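Long-range contacts in Alpha/beta hydrolase (Pectobacterium atrosepticum SCRI1043, PDB 3BDV), which is of uncharacterised function but has an alpha/beta-hydrolase fold, probably acts as a serine hydrolase, and binds calcium in the crystal: residues 32-37 against 162-167; 119-124 against 145-150; 127-132 against 152-157. All blocks are in the same frame, centred on the assembly; numbering follows the deposited sequence.

Contact 1 of 3, residues 32-37 against 162-167; sequences EHWQSH and GHINAE
At the N-terminal end of helix 34-41, the capping turn around H33 and W34 meets the loop that follows strand 154-157, beside the probable nucleophile elbow of this alpha/beta hydrolase. The one hydrogen bond between the segments runs from W34 NE1 to I164 O, 2.9 Å long and bent to 139° at the hydrogen. The oxygen lies near the indole plane, whereas the N-H reaches the carbonyl from above the peptide plane. With CG between its backbone N and carbonyl carbon (chi1 58°), W34 lays its indole beside the H33 ring, H33 CE1 and Q35 CG toward the rim of one face and NE1 pointing to the loop. H33 is the N-cap: its ND1 accepts from Q35 N at 3.1 Å, nearly in the imidazole plane, which helps to hold the ring's rotation, with CD2 resting 4.0 Å from N165 CB. The small A166 fits against the turn, its CB 3.6 Å from E32 O. I164 CG2 lies 4.4 Å from W34 CD1, a loose apolar contact. H81 bridges the segments, donating from NE2 to H163 O and meeting the H33 ring edge-to-face. A buried indole N-H is satisfied by a loop carbonyl, while the imidazole spends one nitrogen on capping the helix.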
ATOM      1  N   GLU A  32      -0.775  16.586   1.703  1.00 23.58           N
ATOM      2  CA  GLU A  32      -1.283  16.530   0.329  1.00 21.57           C
ATOM      3  C   GLU A  32      -1.054  15.215  -0.373  1.00 20.79           C
ATOM      4  O   GLU A  32      -1.445  15.056  -1.518  1.00 23.40           O
ATOM      5  CB  GLU A  32      -0.719  17.656  -0.505  1.00 22.34           C
ATOM      6  CG  GLU A  32      -1.533  18.994  -0.345  1.00 33.72           C
ATOM      7  CD  GLU A  32      -3.052  18.844  -0.657  1.00 43.07           C
ATOM      8  OE1 GLU A  32      -3.443  18.242  -1.700  1.00 44.06           O
ATOM      9  OE2 GLU A  32      -3.863  19.338   0.167  1.00 53.18           O
ATOM     10  N   HIS A  33      -0.406  14.287   0.324  1.00 21.37           N
ATOM     11  CA  HIS A  33      -0.156  12.950  -0.177  1.00 20.92           C
ATOM     12  C   HIS A  33      -1.471  12.177  -0.211  1.00 21.75           C
ATOM     13  O   HIS A  33      -2.340  12.360   0.651  1.00 21.57           O
ATOM     14  CB  HIS A  33       0.840  12.275   0.773  1.00 22.44           C
ATOM     15  CG  HIS A  33       1.414  10.991   0.288  1.00 24.25           C
ATOM     16  ND1 HIS A  33       0.752   9.780   0.398  1.00 19.74           N
ATOM     17  CD2 HIS A  33       2.653  10.701  -0.171  1.00 25.80           C
ATOM     18  CE1 HIS A  33       1.543   8.820  -0.047  1.00 21.11           C
ATOM     19  NE2 HIS A  33       2.698   9.353  -0.402  1.00 21.17           N
ATOM     20  N   TRP A  34      -1.621  11.344  -1.230  1.00 21.79           N
ATOM     21  CA  TRP A  34      -2.808  10.506  -1.386  1.00 19.93           C
ATOM     22  C   TRP A  34      -3.198   9.727  -0.148  1.00 18.53           C
ATOM     23  O   TRP A  34      -4.368   9.583   0.128  1.00 20.05           O
ATOM     24  CB  TRP A  34      -2.687   9.558  -2.597  1.00 19.85           C
ATOM     25  CG  TRP A  34      -1.512   8.622  -2.591  1.00 19.75           C
ATOM     26  CD1 TRP A  34      -0.257   8.872  -3.103  1.00 21.98           C
ATOM     27  CD2 TRP A  34      -1.494   7.254  -2.167  1.00 16.49           C
ATOM     28  NE1 TRP A  34       0.552   7.799  -2.937  1.00 23.79           N
ATOM     29  CE2 TRP A  34      -0.167   6.788  -2.345  1.00 20.68           C
ATOM     30  CE3 TRP A  34      -2.430   6.411  -1.548  1.00 20.96           C
ATOM     31  CZ2 TRP A  34       0.221   5.505  -1.986  1.00 18.76           C
ATOM     32  CZ3 TRP A  34      -2.031   5.141  -1.188  1.00 16.53           C
ATOM     33  CH2 TRP A  34      -0.714   4.706  -1.440  1.00 21.04           C
ATOM     34  N   GLN A  35      -2.255   9.183   0.596  1.00 20.50           N
ATOM     35  CA  GLN A  35      -2.638   8.459   1.813  1.00 19.75           C
ATOM     36  C   GLN A  35      -3.339   9.381   2.824  1.00 19.58           C
ATOM     37  O   GLN A  35      -4.282   8.962   3.509  1.00 20.14           O
ATOM     38  CB  GLN A  35      -1.428   7.789   2.432  1.00 21.87           C
ATOM     39  CG  GLN A  35      -0.991   6.552   1.671  1.00 21.68           C
ATOM     40  CD  GLN A  35       0.255   5.924   2.261  1.00 22.33           C
ATOM     41  OE1 GLN A  35       1.145   6.641   2.695  1.00 25.75           O
ATOM     42  NE2 GLN A  35       0.333   4.598   2.273  1.00 16.71           N
ATOM     43  N   SER A  36      -2.935  10.653   2.837  1.00 21.74           N
ATOM     44  CA  SER A  36      -3.573  11.643   3.684  1.00 18.96           C
ATOM     45  C   SER A  36      -4.932  12.087   3.122  1.00 19.02           C
ATOM     46  O   SER A  36      -5.883  12.295   3.886  1.00 20.33           O
ATOM     47  CB  SER A  36      -2.627  12.830   3.966  1.00 22.11           C
ATOM     48  OG  SER A  36      -1.461  12.402   4.703  1.00 20.33           O
ATOM     49  N   HIS A  37      -5.041  12.292   1.814  1.00 19.64           N
ATOM     50  CA  HIS A  37      -6.353  12.503   1.221  1.00 18.51           C
ATOM     51  C   HIS A  37      -7.284  11.380   1.626  1.00 20.39           C
ATOM     52  O   HIS A  37      -8.426  11.611   2.054  1.00 20.81           O
ATOM     53  CB  HIS A  37      -6.254  12.594  -0.304  1.00 19.67           C
ATOM     54  CG  HIS A  37      -5.806  13.940  -0.775  1.00 17.57           C
ATOM     55  ND1 HIS A  37      -6.681  14.914  -1.202  1.00 24.36           N
ATOM     56  CD2 HIS A  37      -4.560  14.466  -0.897  1.00 21.02           C
ATOM     57  CE1 HIS A  37      -5.997  15.988  -1.558  1.00 21.10           C
ATOM     58  NE2 HIS A  37      -4.707  15.751  -1.378  1.00 19.45           N
ATOM     59  N   GLY A 162       5.837  10.162 -11.617  1.00 19.42           N
ATOM     60  CA  GLY A 162       6.889  10.398 -10.618  1.00 19.74           C
ATOM     61  C   GLY A 162       6.975   9.287  -9.566  1.00 19.32           C
ATOM     62  O   GLY A 162       6.878   8.080  -9.879  1.00 21.02           O
ATOM     63  N   HIS A 163       7.113   9.698  -8.306  1.00 19.15           N
ATOM     64  CA  HIS A 163       7.170   8.810  -7.146  1.00 20.02           C
ATOM     65  C   HIS A 163       5.787   8.539  -6.514  1.00 20.53           C
ATOM     66  O   HIS A 163       5.696   7.864  -5.495  1.00 20.14           O
ATOM     67  CB  HIS A 163       8.170   9.382  -6.126  1.00 18.68           C
ATOM     68  CG  HIS A 163       8.457   8.523  -4.950  1.00 17.20           C
ATOM     69  ND1 HIS A 163       8.905   7.219  -5.055  1.00 19.86           N
ATOM     70  CD2 HIS A 163       8.365   8.786  -3.624  1.00 22.51           C
ATOM     71  CE1 HIS A 163       9.107   6.734  -3.840  1.00 21.28           C
ATOM     72  NE2 HIS A 163       8.772   7.658  -2.951  1.00 22.52           N
ATOM     73  N   ILE A 164       4.738   8.989  -7.193  1.00 20.14           N
ATOM     74  CA  ILE A 164       3.330   8.803  -6.817  1.00 21.91           C
ATOM     75  C   ILE A 164       3.142   9.412  -5.419  1.00 22.04           C
ATOM     76  O   ILE A 164       2.857   8.740  -4.448  1.00 17.96           O
ATOM     77  CB  ILE A 164       2.826   7.295  -6.913  1.00 18.63           C
ATOM     78  CG1 ILE A 164       3.317   6.592  -8.188  1.00 21.00           C
ATOM     79  CG2 ILE A 164       1.259   7.259  -6.905  1.00 18.73           C
ATOM     80  CD1 ILE A 164       2.786   5.179  -8.367  1.00 19.20           C
ATOM     81  N   ASN A 165       3.383  10.705  -5.346  1.00 22.55           N
ATOM     82  CA  ASN A 165       3.332  11.454  -4.112  1.00 19.83           C
ATOM     83  C   ASN A 165       2.698  12.828  -4.464  1.00 22.09           C
ATOM     84  O   ASN A 165       2.278  13.033  -5.601  1.00 22.23           O
ATOM     85  CB  ASN A 165       4.706  11.587  -3.500  1.00 22.08           C
ATOM     86  CG  ASN A 165       5.732  12.286  -4.411  1.00 24.67           C
ATOM     87  OD1 ASN A 165       5.402  12.763  -5.507  1.00 21.39           O
ATOM     88  ND2 ASN A 165       6.998  12.335  -3.941  1.00 25.41           N
ATOM     89  N   ALA A 166       2.592  13.711  -3.474  1.00 21.68           N
ATOM     90  CA  ALA A 166       1.912  14.991  -3.649  1.00 21.56           C
ATOM     91  C   ALA A 166       2.551  15.800  -4.736  1.00 22.72           C
ATOM     92  O   ALA A 166       1.854  16.437  -5.514  1.00 24.16           O
ATOM     93  CB  ALA A 166       1.938  15.771  -2.356  1.00 21.91           C
ATOM     94  N   GLU A 167       3.880  15.782  -4.763  1.00 22.97           N
ATOM     95  CA  GLU A 167       4.658  16.610  -5.681  1.00 25.34           C
ATOM     96  C   GLU A 167       4.323  16.214  -7.111  1.00 23.98           C
ATOM     97  O   GLU A 167       4.378  17.049  -7.979  1.00 21.48           O
ATOM     98  CB  GLU A 167       6.160  16.466  -5.408  1.00 24.94           C
ATOM     99  CG  GLU A 167       6.602  16.980  -3.993  1.00 32.02           C
ATOM    100  CD  GLU A 167       6.549  15.905  -2.860  1.00 41.92           C
ATOM    101  OE1 GLU A 167       5.545  15.180  -2.694  1.00 29.48           O
ATOM    102  OE2 GLU A 167       7.541  15.785  -2.110  1.00 51.41           O
TER

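Contact 2 of 3, residues 119-124 against 145-150; sequences IQASPL and QYWAQA
The indole of W147 presents its six-membered ring to residues 119-121, with CZ3 doing most of the touching. At that edge, near the ring plane, lies the peptide carbonyl of Q120, whose O is 3.7 Å from W147 CZ3. A121 CA and I119 CG2 come in obliquely, the latter 4.0 Å from CZ3, and the isoleucine side chain crosses the indole at about a right angle. One indole face carries CE2 of the neighbouring Y146, 3.8 Å above the plane and over its centre, while W147 CD1 lies at the tyrosine's own edge. With W147 CG anti to the carbonyl carbon (chi1 -74°), the ring is carried towards the loop, and NE1, on the indole's five-membered ring, donates to E109 OE2. A broad aromatic suits this place because it can touch three successive loop residues at once.

Helix 141-151, which bears these rings, is the crossover helix of a beta-alpha-beta unit, and the loop at 119-124 leads into that unit's first strand. Here A121 is the centre of an inverse gamma turn, closed by a weak bond from S122 N to Q120 O. The turn presents its methyl to the helix: A121 CB meets Y146 OH at 3.5 Å and also touches W147 CZ3 and A150 CB. Methyl groups on both sides allow the backbones to approach, S122 CA lying 5.1 Å from A150 CA. Farther along, A150 O faces the S122-P123 peptide, 3.1 Å from P123 N; the proline nitrogen, a tertiary amide, has no hydrogen to give, and P123 CD instead rests 3.6 Å from the same oxygen. Q120 O receives bonds from Q93 NE2 and W151 NE1, tying the turn to two helices.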
ATOM      1  N   ILE A 119      13.968  -8.703   1.447  1.00 21.97           N
ATOM      2  CA  ILE A 119      12.766  -8.774   0.669  1.00 22.98           C
ATOM      3  C   ILE A 119      12.955  -9.903  -0.333  1.00 24.38           C
ATOM      4  O   ILE A 119      13.915  -9.864  -1.125  1.00 25.54           O
ATOM      5  CB  ILE A 119      12.544  -7.434  -0.075  1.00 19.20           C
ATOM      6  CG1 ILE A 119      12.379  -6.284   0.943  1.00 22.95           C
ATOM      7  CG2 ILE A 119      11.377  -7.555  -1.087  1.00 19.72           C
ATOM      8  CD1 ILE A 119      11.219  -6.452   1.940  1.00 24.43           C
ATOM      9  N   GLN A 120      12.075 -10.912  -0.301  1.00 22.90           N
ATOM     10  CA  GLN A 120      12.228 -12.087  -1.153  1.00 25.55           C
ATOM     11  C   GLN A 120      11.508 -11.900  -2.486  1.00 22.41           C
ATOM     12  O   GLN A 120      10.452 -11.254  -2.556  1.00 22.69           O
ATOM     13  CB  GLN A 120      11.666 -13.320  -0.463  1.00 26.49           C
ATOM     14  CG  GLN A 120      12.211 -13.550   0.943  1.00 31.60           C
ATOM     15  CD  GLN A 120      11.471 -14.666   1.658  1.00 36.84           C
ATOM     16  OE1 GLN A 120      11.128 -15.687   1.046  1.00 52.07           O
ATOM     17  NE2 GLN A 120      11.223 -14.483   2.956  1.00 40.49           N
ATOM     18  N   ALA A 121      12.111 -12.457  -3.542  1.00 22.82           N
ATOM     19  CA  ALA A 121      11.540 -12.512  -4.869  1.00 24.30           C
ATOM     20  C   ALA A 121      10.760 -13.821  -4.965  1.00 25.67           C
ATOM     21  O   ALA A 121      11.146 -14.772  -5.629  1.00 25.87           O
ATOM     22  CB  ALA A 121      12.598 -12.434  -5.890  1.00 24.34           C
ATOM     23  N   SER A 122       9.652 -13.839  -4.247  1.00 27.17           N
ATOM     24  CA  SER A 122       8.793 -15.009  -4.170  1.00 26.99           C
ATOM     25  C   SER A 122       7.355 -14.579  -3.886  1.00 26.32           C
ATOM     26  O   SER A 122       7.102 -13.472  -3.366  1.00 24.13           O
ATOM     27  CB  SER A 122       9.329 -16.009  -3.135  1.00 29.33           C
ATOM     28  OG  SER A 122       9.572 -15.403  -1.891  1.00 35.40           O
ATOM     29  N   PRO A 123       6.401 -15.436  -4.250  1.00 26.96           N
ATOM     30  CA  PRO A 123       5.008 -15.073  -4.142  1.00 28.12           C
ATOM     31  C   PRO A 123       4.550 -14.684  -2.778  1.00 27.50           C
ATOM     32  O   PRO A 123       4.900 -15.333  -1.776  1.00 30.52           O
ATOM     33  CB  PRO A 123       4.279 -16.328  -4.604  1.00 26.77           C
ATOM     34  CG  PRO A 123       5.226 -17.018  -5.436  1.00 31.83           C
ATOM     35  CD  PRO A 123       6.548 -16.790  -4.794  1.00 27.96           C
ATOM     36  N   LEU A 124       3.726 -13.655  -2.738  1.00 25.60           N
ATOM     37  CA  LEU A 124       3.102 -13.239  -1.510  1.00 27.14           C
ATOM     38  C   LEU A 124       1.912 -14.206  -1.290  1.00 28.97           C
ATOM     39  O   LEU A 124       1.220 -14.618  -2.227  1.00 28.84           O
ATOM     40  CB  LEU A 124       2.617 -11.802  -1.571  1.00 27.11           C
ATOM     41  CG  LEU A 124       3.765 -10.777  -1.706  1.00 33.33           C
ATOM     42  CD1 LEU A 124       3.242  -9.366  -1.766  1.00 33.13           C
ATOM     43  CD2 LEU A 124       4.730 -10.938  -0.553  1.00 37.46           C
ATOM     44  N   GLN A 145       8.111  -4.547 -12.862  1.00 18.54           N
ATOM     45  CA  GLN A 145       7.612  -5.760 -13.505  1.00 20.95           C
ATOM     46  C   GLN A 145       8.219  -7.043 -12.961  1.00 22.85           C
ATOM     47  O   GLN A 145       7.506  -8.045 -12.743  1.00 22.39           O
ATOM     48  CB  GLN A 145       7.813  -5.700 -14.979  1.00 22.23           C
ATOM     49  CG  GLN A 145       6.943  -4.643 -15.658  1.00 22.15           C
ATOM     50  CD  GLN A 145       7.154  -4.646 -17.148  1.00 27.66           C
ATOM     51  OE1 GLN A 145       8.221  -4.253 -17.652  1.00 24.69           O
ATOM     52  NE2 GLN A 145       6.140  -5.122 -17.878  1.00 29.79           N
ATOM     53  N   TYR A 146       9.534  -7.010 -12.757  1.00 20.39           N
ATOM     54  CA  TYR A 146      10.272  -8.152 -12.144  1.00 18.59           C
ATOM     55  C   TYR A 146       9.703  -8.490 -10.774  1.00 22.57           C
ATOM     56  O   TYR A 146       9.391  -9.665 -10.444  1.00 18.55           O
ATOM     57  CB  TYR A 146      11.780  -7.813 -12.015  1.00 19.99           C
ATOM     58  CG  TYR A 146      12.537  -8.772 -11.132  1.00 20.37           C
ATOM     59  CD1 TYR A 146      12.968 -10.004 -11.618  1.00 29.37           C
ATOM     60  CD2 TYR A 146      12.811  -8.460  -9.795  1.00 22.23           C
ATOM     61  CE1 TYR A 146      13.643 -10.875 -10.813  1.00 25.28           C
ATOM     62  CE2 TYR A 146      13.478  -9.342  -8.963  1.00 21.82           C
ATOM     63  CZ  TYR A 146      13.878 -10.546  -9.471  1.00 24.05           C
ATOM     64  OH  TYR A 146      14.533 -11.397  -8.625  1.00 28.33           O
ATOM     65  N   TRP A 147       9.597  -7.486  -9.919  1.00 21.67           N
ATOM     66  CA  TRP A 147       9.104  -7.738  -8.578  1.00 20.46           C
ATOM     67  C   TRP A 147       7.630  -8.168  -8.568  1.00 21.35           C
ATOM     68  O   TRP A 147       7.276  -9.085  -7.849  1.00 20.04           O
ATOM     69  CB  TRP A 147       9.316  -6.518  -7.703  1.00 18.66           C
ATOM     70  CG  TRP A 147      10.759  -6.343  -7.320  1.00 19.30           C
ATOM     71  CD1 TRP A 147      11.647  -5.413  -7.779  1.00 18.04           C
ATOM     72  CD2 TRP A 147      11.473  -7.160  -6.406  1.00 16.26           C
ATOM     73  NE1 TRP A 147      12.880  -5.606  -7.187  1.00 20.70           N
ATOM     74  CE2 TRP A 147      12.785  -6.676  -6.335  1.00 17.48           C
ATOM     75  CE3 TRP A 147      11.118  -8.250  -5.613  1.00 19.22           C
ATOM     76  CZ2 TRP A 147      13.744  -7.276  -5.539  1.00 17.18           C
ATOM     77  CZ3 TRP A 147      12.069  -8.812  -4.791  1.00 19.62           C
ATOM     78  CH2 TRP A 147      13.359  -8.337  -4.757  1.00 21.55           C
ATOM     79  N   ALA A 148       6.793  -7.510  -9.352  1.00 20.91           N
ATOM     80  CA  ALA A 148       5.365  -7.860  -9.425  1.00 18.45           C
ATOM     81  C   ALA A 148       5.243  -9.339  -9.831  1.00 21.16           C
ATOM     82  O   ALA A 148       4.507 -10.082  -9.195  1.00 23.04           O
ATOM     83  CB  ALA A 148       4.612  -6.918 -10.389  1.00 20.63           C
ATOM     84  N   GLN A 149       5.991  -9.761 -10.848  1.00 20.84           N
ATOM     85  CA  GLN A 149       5.918 -11.119 -11.338  1.00 22.88           C
ATOM     86  C   GLN A 149       6.399 -12.063 -10.255  1.00 23.29           C
ATOM     87  O   GLN A 149       5.740 -13.075  -9.942  1.00 20.79           O
ATOM     88  CB  GLN A 149       6.749 -11.291 -12.605  1.00 25.46           C
ATOM     89  CG  GLN A 149       6.680 -12.667 -13.252  1.00 30.98           C
ATOM     90  CD  GLN A 149       7.506 -12.735 -14.562  1.00 34.79           C
ATOM     91  OE1 GLN A 149       8.631 -12.225 -14.627  1.00 57.32           O
ATOM     92  NE2 GLN A 149       6.942 -13.355 -15.600  1.00 51.74           N
ATOM     93  N   ALA A 150       7.506 -11.729  -9.615  1.00 22.95           N
ATOM     94  CA  ALA A 150       8.016 -12.585  -8.533  1.00 23.10           C
ATOM     95  C   ALA A 150       7.010 -12.720  -7.388  1.00 25.41           C
ATOM     96  O   ALA A 150       6.881 -13.799  -6.822  1.00 25.11           O
ATOM     97  CB  ALA A 150       9.282 -12.025  -8.013  1.00 23.14           C
TER

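Contact 3 of 3, residues 127-132 against 152-157; sequences PTLTFA and DSELVD
Strands 128-132 and 154-157 run parallel, joined by a ladder of four backbone hydrogen bonds in which T130 uses both its N-H and its carbonyl. E154 N donates to T128 O, T130 N to E154 O, V156 N to T130 O at 2.7 Å, and A132 N to V156 O at 2.9 Å.

Side-chain hydroxyls add a second polar link. T130 OG1 donates to S153 OG at 2.7 Å, and S153 OG in turn donates to E154 O at 2.9 Å, so that E154 O is gripped by two donors. The serine's chi1 of 172° turns OG away from its own backbone N and in between T130 OG1 and E154 O. A water accepts from T128 N and donates to D152 O at the start of the paired strands.

Apolar pairs fill both faces. Beta-branched V156 lies alongside F131, with CG1 3.6 Å from CD2 and CG2 over one ring face. L129 and E154 lie side by side, pointing the same way, L129 CD1 3.6 Å from E154 CB; in the conformer described, one of two and so less certain, the carboxylate makes a salt bridge to R179 of helix 174-185. On the face carrying T130 and A132, L155 CD2 meets A132 CB at 3.8 Å; A132 is small, which suits its contact with A144 of helix 141-151.

D152, which binds calcium in a crystal structure of this protein, though none is bound to it in this model, ends that helix in a Schellman motif. Strand, helix and adjacent parallel strand form the beta-alpha-beta unit at the edge of the alpha/beta-hydrolase sheet.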
ATOM      1  N   PRO A 127      -3.546 -12.049  -2.017  1.00 21.78           N
ATOM      2  CA  PRO A 127      -3.741 -11.207  -3.188  1.00 22.38           C
ATOM      3  C   PRO A 127      -3.071  -9.840  -3.075  1.00 21.39           C
ATOM      4  O   PRO A 127      -3.205  -9.148  -2.046  1.00 21.51           O
ATOM      5  CB  PRO A 127      -5.284 -11.089  -3.287  1.00 20.92           C
ATOM      6  CG  PRO A 127      -5.765 -12.358  -2.631  1.00 22.82           C
ATOM      7  CD  PRO A 127      -4.828 -12.591  -1.508  1.00 23.58           C
ATOM      8  N   THR A 128      -2.372  -9.472  -4.151  1.00 21.95           N
ATOM      9  CA  THR A 128      -1.546  -8.272  -4.217  1.00 21.00           C
ATOM     10  C   THR A 128      -1.772  -7.467  -5.520  1.00 21.18           C
ATOM     11  O   THR A 128      -1.855  -8.014  -6.618  1.00 20.83           O
ATOM     12  CB  THR A 128      -0.062  -8.689  -4.073  1.00 23.21           C
ATOM     13  OG1 THR A 128       0.102  -9.461  -2.854  1.00 26.39           O
ATOM     14  CG2 THR A 128       0.899  -7.535  -4.054  1.00 22.58           C
ATOM     15  N   LEU A 129      -1.827  -6.161  -5.361  1.00 20.90           N
ATOM     16  CA  LEU A 129      -1.892  -5.221  -6.449  1.00 19.09           C
ATOM     17  C   LEU A 129      -0.695  -4.249  -6.317  1.00 23.73           C
ATOM     18  O   LEU A 129      -0.502  -3.672  -5.248  1.00 23.48           O
ATOM     19  CB  LEU A 129      -3.188  -4.458  -6.321  1.00 22.15           C
ATOM     20  CG  LEU A 129      -3.815  -3.690  -7.430  1.00 29.55           C
ATOM     21  CD1 LEU A 129      -4.178  -4.643  -8.564  1.00 33.27           C
ATOM     22  CD2 LEU A 129      -5.057  -3.003  -6.770  1.00 26.15           C
ATOM     23  N   THR A 130       0.040  -4.026  -7.417  1.00 20.70           N
ATOM     24  CA  THR A 130       1.218  -3.160  -7.428  1.00 19.15           C
ATOM     25  C   THR A 130       1.039  -2.057  -8.462  1.00 19.13           C
ATOM     26  O   THR A 130       0.691  -2.360  -9.599  1.00 22.26           O
ATOM     27  CB  THR A 130       2.508  -3.943  -7.713  1.00 18.68           C
ATOM     28  OG1 THR A 130       2.709  -4.903  -6.661  1.00 21.59           O
ATOM     29  CG2 THR A 130       3.772  -3.007  -7.777  1.00 22.27           C
ATOM     30  N   PHE A 131       1.289  -0.815  -8.078  1.00 18.25           N
ATOM     31  CA  PHE A 131       1.180   0.320  -9.001  1.00 17.23           C
ATOM     32  C   PHE A 131       2.601   0.836  -9.216  1.00 20.62           C
ATOM     33  O   PHE A 131       3.333   1.069  -8.239  1.00 21.39           O
ATOM     34  CB  PHE A 131       0.352   1.444  -8.387  1.00 20.46           C
ATOM     35  CG  PHE A 131      -1.081   1.073  -8.184  1.00 20.68           C
ATOM     36  CD1 PHE A 131      -1.473   0.286  -7.135  1.00 20.15           C
ATOM     37  CD2 PHE A 131      -2.053   1.538  -9.041  1.00 20.96           C
ATOM     38  CE1 PHE A 131      -2.806  -0.079  -6.981  1.00 22.27           C
ATOM     39  CE2 PHE A 131      -3.379   1.181  -8.868  1.00 19.54           C
ATOM     40  CZ  PHE A 131      -3.753   0.370  -7.857  1.00 19.79           C
ATOM     41  N   ALA A 132       2.985   0.971 -10.478  1.00 20.13           N
ATOM     42  CA  ALA A 132       4.369   1.315 -10.850  1.00 19.69           C
ATOM     43  C   ALA A 132       4.369   2.483 -11.820  1.00 21.33           C
ATOM     44  O   ALA A 132       3.603   2.523 -12.736  1.00 23.24           O
ATOM     45  CB  ALA A 132       5.067   0.109 -11.445  1.00 19.18           C
ATOM     46  N   ASP A 152       3.858 -12.455  -7.519  1.00 22.51           N
ATOM     47  CA  ASP A 152       2.547 -12.847  -8.051  1.00 26.26           C
ATOM     48  C   ASP A 152       1.498 -11.752  -7.802  1.00 27.39           C
ATOM     49  O   ASP A 152       0.377 -12.016  -7.361  1.00 28.99           O
ATOM     50  CB  ASP A 152       2.094 -14.175  -7.428  1.00 26.48           C
ATOM     51  CG  ASP A 152       1.089 -14.903  -8.274  1.00 37.73           C
ATOM     52  OD1 ASP A 152       0.801 -14.495  -9.430  1.00 44.33           O
ATOM     53  OD2 ASP A 152       0.600 -15.926  -7.764  1.00 50.71           O
ATOM     54  N   SER A 153       1.871 -10.521  -8.120  1.00 20.97           N
ATOM     55  CA  SER A 153       1.010  -9.379  -7.989  1.00 21.89           C
ATOM     56  C   SER A 153       0.551  -8.920  -9.356  1.00 22.77           C
ATOM     57  O   SER A 153       1.295  -9.002 -10.321  1.00 21.32           O
ATOM     58  CB  SER A 153       1.826  -8.258  -7.330  1.00 23.59           C
ATOM     59  OG  SER A 153       1.135  -7.024  -7.314  1.00 22.23           O
ATOM     60  N   GLU A 154      -0.662  -8.357  -9.430  1.00 22.34           N
ATOM     61  CA  GLU A 154      -1.107  -7.655 -10.607  0.80 21.01           C
ATOM     62  C   GLU A 154      -0.272  -6.380 -10.688  1.00 21.13           C
ATOM     63  O   GLU A 154       0.020  -5.781  -9.643  1.00 22.34           O
ATOM     64  CB  GLU A 154      -2.565  -7.226 -10.457  0.80 24.21           C
ATOM     65  CG  GLU A 154      -3.392  -7.379 -11.666  0.80 32.05           C
ATOM     66  CD  GLU A 154      -4.855  -6.989 -11.437  0.80 26.04           C
ATOM     67  OE1 GLU A 154      -5.437  -7.398 -10.414  0.80 42.51           O
ATOM     68  OE2 GLU A 154      -5.393  -6.274 -12.283  0.80 34.13           O
ATOM     69  N   LEU A 155       0.080  -5.965 -11.893  1.00 20.49           N
ATOM     70  CA  LEU A 155       0.919  -4.789 -12.105  1.00 18.19           C
ATOM     71  C   LEU A 155       0.163  -3.735 -12.873  1.00 17.86           C
ATOM     72  O   LEU A 155      -0.236  -3.957 -14.001  1.00 19.69           O
ATOM     73  CB  LEU A 155       2.193  -5.176 -12.856  1.00 21.29           C
ATOM     74  CG  LEU A 155       3.358  -4.178 -12.980  1.00 21.20           C
ATOM     75  CD1 LEU A 155       3.116  -3.160 -14.186  1.00 25.41           C
ATOM     76  CD2 LEU A 155       3.663  -3.439 -11.670  1.00 27.05           C
ATOM     77  N   VAL A 156      -0.020  -2.593 -12.232  1.00 18.71           N
ATOM     78  CA  VAL A 156      -0.772  -1.470 -12.783  1.00 18.42           C
ATOM     79  C   VAL A 156       0.205  -0.389 -13.133  1.00 19.39           C
ATOM     80  O   VAL A 156       0.842   0.175 -12.251  1.00 19.50           O
ATOM     81  CB  VAL A 156      -1.818  -0.946 -11.792  1.00 18.69           C
ATOM     82  CG1 VAL A 156      -2.605   0.288 -12.385  1.00 21.19           C
ATOM     83  CG2 VAL A 156      -2.762  -2.095 -11.409  1.00 22.17           C
ATOM     84  N   ASP A 157       0.367  -0.198 -14.430  1.00 19.30           N
ATOM     85  CA  ASP A 157       1.203   0.875 -15.018  1.00 20.07           C
ATOM     86  C   ASP A 157       0.454   2.216 -14.996  1.00 21.80           C
ATOM     87  O   ASP A 157      -0.536   2.377 -15.679  1.00 22.05           O
ATOM     88  CB  ASP A 157       1.556   0.432 -16.446  1.00 22.79           C
ATOM     89  CG  ASP A 157       2.455   1.392 -17.177  1.00 25.76           C
ATOM     90  OD1 ASP A 157       2.644   2.536 -16.718  1.00 22.22           O
ATOM     91  OD2 ASP A 157       2.999   0.965 -18.218  1.00 25.99           O
TER
HETATM   92  O   HOH W   1      -2.317 -11.208  -6.851  1.00 34.46           O
HETATM   93  O   HOH W   2      -4.638  -9.296  -7.608  1.00 44.67           O

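Overall arrangement
Contacts 2 and 3 are neighbours, their centres about 10 Å apart, and share the beta-alpha-beta unit of strand 128-132, helix 141-151 and strand 154-157. Helix 141-151, which meets the 119-124 loop in contact 2, also packs on the sheet through A148 CB against L155 CD2, and A148 O probably accepts from S153 N. Along the chain their segments alternate, and residues 32-37 and 162-167 of contact 1 enclose both. Contact 1 lies about 18 Å from contact 3 and about 24 Å from contact 2, centre to centre, touching the former where I164 CD1 nears F131 O. Contacts 2 and 3 hold the edge unit together, while contact 1 ties the loop after strand 154-157 to helix 34-41 near the probable nucleophile elbow.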